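Local coordinates for glutathione s-transferase S2 (Nilaparvata lugens, PDB 5H5L), which probably conjugates glutathione to electrophilic substrates as a sigma-class glutathione S-transferase, and is also known as a prostaglandin D synthase, at residues I18-S23 with P188-W193. Numbering follows the deposited sequence.
Sequences IRWMLS and PKIKAW
A chi1 of 168° turns the Trp-193 indole away from its own backbone N and across to helix 15-25, while Trp-20, whose CG lies anti to its carbonyl carbon (chi1 -72°), swings its own indole to meet it. The two rings come together obliquely, with CD1 of Trp-20 3.5 Å from CD1 of Trp-193. Both indole NH groups are hydrogen-bonded to one carboxylate oxygen, OE2 of Glu-16, a turn earlier on helix 15-25, and this shared acceptor probably fixes how each ring is turned. Ile-190 lays CG2 over a face of Trp-20, a CH-pi contact 3.9 Å from the centroid of the six-membered ring. Arg-19 sets CB over one face of the Trp-193 indole, toward its rim, and CD 3.7 Å from CZ2 of that ring; its extended chain carries on to a guanidinium nearly parallel to the indole (15°), salt-bridged to Asp-31 and Glu-16 and hydrogen-bonded to O of Phe-11. OG of Ser-23 sits 3.5 Å from CB of Trp-193 and donates to O of Arg-19 from above the carbonyl plane, on the face opposite Ser-23 N. Cutting Trp-193 back to an alanine removes one NH donor to Glu-16, and is likely to leave that carboxylate less firmly held and the aliphatic part of Arg-19 without its aromatic cover. The contact joins the first helix of the thioredoxin-like domain to the last helix of the all-helical domain, part of the interdomain interface of the GST fold.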
ATOM      1  N   ILE B  18       5.125  -8.000  11.210  1.00 15.45           N
ATOM      2  CA  ILE B  18       4.027  -8.322  12.112  1.00 17.10           C
ATOM      3  C   ILE B  18       4.553  -8.989  13.379  1.00 16.14           C
ATOM      4  O   ILE B  18       4.123  -8.671  14.495  1.00 17.88           O
ATOM      5  CB  ILE B  18       2.998  -9.202  11.381  1.00 18.28           C
ATOM      6  CG1 ILE B  18       2.394  -8.450  10.185  1.00 15.21           C
ATOM      7  CG2 ILE B  18       1.882  -9.604  12.334  1.00 15.92           C
ATOM      8  CD1 ILE B  18       1.712  -9.319   9.183  1.00 14.56           C
ATOM      9  N   ARG B  19       5.517  -9.903  13.235  1.00 18.89           N
ATOM     10  CA  ARG B  19       6.127 -10.505  14.422  1.00 22.47           C
ATOM     11  C   ARG B  19       6.763  -9.446  15.316  1.00 19.89           C
ATOM     12  O   ARG B  19       6.609  -9.481  16.548  1.00 17.98           O
ATOM     13  CB  ARG B  19       7.166 -11.554  14.006  1.00 15.31           C
ATOM     14  CG  ARG B  19       6.616 -12.758  13.232  1.00 20.41           C
ATOM     15  CD  ARG B  19       7.737 -13.565  12.572  1.00 27.78           C
ATOM     16  NE  ARG B  19       7.280 -14.689  11.757  1.00 21.17           N
ATOM     17  CZ  ARG B  19       7.764 -15.003  10.564  1.00 23.37           C
ATOM     18  NH1 ARG B  19       8.723 -14.273  10.002  1.00 24.78           N
ATOM     19  NH2 ARG B  19       7.274 -16.045   9.906  1.00 29.93           N
ATOM     20  N   TRP B  20       7.489  -8.489  14.723  1.00 20.10           N
ATOM     21  CA  TRP B  20       8.093  -7.447  15.545  1.00 20.88           C
ATOM     22  C   TRP B  20       7.038  -6.605  16.229  1.00 19.67           C
ATOM     23  O   TRP B  20       7.200  -6.235  17.392  1.00 20.08           O
ATOM     24  CB  TRP B  20       9.014  -6.526  14.728  1.00 21.28           C
ATOM     25  CG  TRP B  20      10.312  -7.156  14.289  1.00 20.09           C
ATOM     26  CD1 TRP B  20      10.594  -8.484  14.231  1.00 26.32           C
ATOM     27  CD2 TRP B  20      11.504  -6.475  13.842  1.00 18.84           C
ATOM     28  NE1 TRP B  20      11.880  -8.679  13.772  1.00 24.10           N
ATOM     29  CE2 TRP B  20      12.452  -7.461  13.524  1.00 22.59           C
ATOM     30  CE3 TRP B  20      11.847  -5.133  13.665  1.00 25.20           C
ATOM     31  CZ2 TRP B  20      13.706  -7.159  13.050  1.00 19.37           C
ATOM     32  CZ3 TRP B  20      13.107  -4.831  13.193  1.00 21.09           C
ATOM     33  CH2 TRP B  20      14.025  -5.840  12.911  1.00 17.06           C
ATOM     34  N   MET B  21       5.964  -6.247  15.518  1.00 18.36           N
ATOM     35  CA  MET B  21       4.919  -5.429  16.140  1.00 16.71           C
ATOM     36  C   MET B  21       4.238  -6.180  17.281  1.00 14.92           C
ATOM     37  O   MET B  21       3.943  -5.602  18.337  1.00 15.94           O
ATOM     38  CB  MET B  21       3.891  -5.000  15.092  1.00 20.00           C
ATOM     39  CG  MET B  21       4.366  -3.889  14.143  1.00 17.73           C
ATOM     40  SD  MET B  21       4.967  -2.438  14.989  1.00 17.39           S
ATOM     41  CE  MET B  21       3.569  -1.956  15.919  1.00 19.97           C
ATOM     42  N   LEU B  22       3.981  -7.456  17.089  1.00 15.09           N
ATOM     43  CA  LEU B  22       3.346  -8.228  18.158  1.00 17.60           C
ATOM     44  C   LEU B  22       4.296  -8.375  19.343  1.00 17.41           C
ATOM     45  O   LEU B  22       3.870  -8.285  20.502  1.00 21.87           O
ATOM     46  CB  LEU B  22       2.920  -9.590  17.627  1.00 19.10           C
ATOM     47  CG  LEU B  22       1.743  -9.593  16.636  1.00 19.16           C
ATOM     48  CD1 LEU B  22       1.645 -10.925  16.014  1.00 20.54           C
ATOM     49  CD2 LEU B  22       0.463  -9.277  17.370  1.00 18.28           C
ATOM     50  N   SER B  23       5.595  -8.503  19.060  1.00 25.54           N
ATOM     51  CA  SER B  23       6.600  -8.546  20.127  1.00 22.47           C
ATOM     52  C   SER B  23       6.657  -7.220  20.851  1.00 27.92           C
ATOM     53  O   SER B  23       6.582  -7.167  22.083  1.00 26.60           O
ATOM     54  CB  SER B  23       7.957  -8.904  19.544  1.00 23.71           C
ATOM     55  OG  SER B  23       7.915 -10.209  19.029  1.00 21.55           O
ATOM     56  N   PRO B 188      13.770  -3.178  23.440  1.00 26.99           N
ATOM     57  CA  PRO B 188      13.973  -4.412  24.224  1.00 35.33           C
ATOM     58  C   PRO B 188      13.172  -5.587  23.703  1.00 33.88           C
ATOM     59  O   PRO B 188      13.709  -6.690  23.521  1.00 32.70           O
ATOM     60  CB  PRO B 188      13.538  -3.992  25.632  1.00 38.14           C
ATOM     61  CG  PRO B 188      13.690  -2.553  25.675  1.00 43.23           C
ATOM     62  CD  PRO B 188      13.482  -2.020  24.303  1.00 32.78           C
ATOM     63  N   LYS B 189      11.889  -5.377  23.427  1.00 35.27           N
ATOM     64  CA  LYS B 189      11.078  -6.502  22.994  1.00 31.94           C
ATOM     65  C   LYS B 189      11.449  -6.929  21.591  1.00 29.76           C
ATOM     66  O   LYS B 189      11.433  -8.125  21.280  1.00 28.93           O
ATOM     67  CB  LYS B 189       9.608  -6.151  23.132  1.00 33.73           C
ATOM     68  CG  LYS B 189       9.242  -5.891  24.613  1.00 33.76           C
ATOM     69  CD  LYS B 189       7.984  -5.059  24.804  1.00 52.34           C
ATOM     70  CE  LYS B 189       8.084  -3.715  24.044  1.00 51.28           C
ATOM     71  NZ  LYS B 189       7.583  -2.509  24.780  1.00 53.54           N
ATOM     72  N   ILE B 190      11.857  -5.995  20.739  1.00 28.86           N
ATOM     73  CA  ILE B 190      12.288  -6.427  19.417  1.00 28.16           C
ATOM     74  C   ILE B 190      13.615  -7.170  19.528  1.00 29.43           C
ATOM     75  O   ILE B 190      13.800  -8.249  18.945  1.00 27.53           O
ATOM     76  CB  ILE B 190      12.331  -5.217  18.463  1.00 25.35           C
ATOM     77  CG1 ILE B 190      10.866  -4.724  18.243  1.00 30.42           C
ATOM     78  CG2 ILE B 190      13.013  -5.606  17.173  1.00 23.26           C
ATOM     79  CD1 ILE B 190      10.705  -3.469  17.395  1.00 25.72           C
ATOM     80  N   LYS B 191      14.534  -6.631  20.327  1.00 34.98           N
ATOM     81  CA  LYS B 191      15.800  -7.297  20.626  1.00 27.41           C
ATOM     82  C   LYS B 191      15.583  -8.728  21.105  1.00 26.54           C
ATOM     83  O   LYS B 191      16.199  -9.675  20.607  1.00 38.71           O
ATOM     84  CB  LYS B 191      16.523  -6.484  21.699  1.00 28.74           C
ATOM     85  CG  LYS B 191      18.015  -6.732  21.787  1.00 43.35           C
ATOM     86  CD  LYS B 191      18.630  -5.806  22.819  1.00 39.33           C
ATOM     87  CE  LYS B 191      20.132  -6.009  22.909  1.00 51.39           C
ATOM     88  NZ  LYS B 191      20.459  -7.355  23.432  1.00 54.11           N
ATOM     89  N   ALA B 192      14.736  -8.886  22.109  1.00 28.76           N
ATOM     90  CA  ALA B 192      14.366 -10.212  22.585  1.00 32.70           C
ATOM     91  C   ALA B 192      13.906 -11.103  21.445  1.00 42.26           C
ATOM     92  O   ALA B 192      14.365 -12.243  21.302  1.00 34.38           O
ATOM     93  CB  ALA B 192      13.265 -10.088  23.636  1.00 33.91           C
ATOM     94  N   TRP B 193      12.967 -10.608  20.629  1.00 35.79           N
ATOM     95  CA  TRP B 193      12.456 -11.430  19.540  1.00 26.50           C
ATOM     96  C   TRP B 193      13.579 -11.859  18.623  1.00 32.56           C
ATOM     97  O   TRP B 193      13.640 -13.012  18.193  1.00 30.22           O
ATOM     98  CB  TRP B 193      11.382 -10.675  18.734  1.00 31.59           C
ATOM     99  CG  TRP B 193      11.121 -11.415  17.496  1.00 24.63           C
ATOM    100  CD1 TRP B 193      11.611 -11.153  16.261  1.00 27.90           C
ATOM    101  CD2 TRP B 193      10.361 -12.610  17.386  1.00 23.10           C
ATOM    102  NE1 TRP B 193      11.191 -12.107  15.374  1.00 25.17           N
ATOM    103  CE2 TRP B 193      10.410 -13.012  16.042  1.00 27.06           C
ATOM    104  CE3 TRP B 193       9.639 -13.383  18.298  1.00 27.13           C
ATOM    105  CZ2 TRP B 193       9.772 -14.160  15.587  1.00 21.91           C
ATOM    106  CZ3 TRP B 193       8.993 -14.505  17.840  1.00 28.02           C
ATOM    107  CH2 TRP B 193       9.070 -14.889  16.499  1.00 23.55           C
TER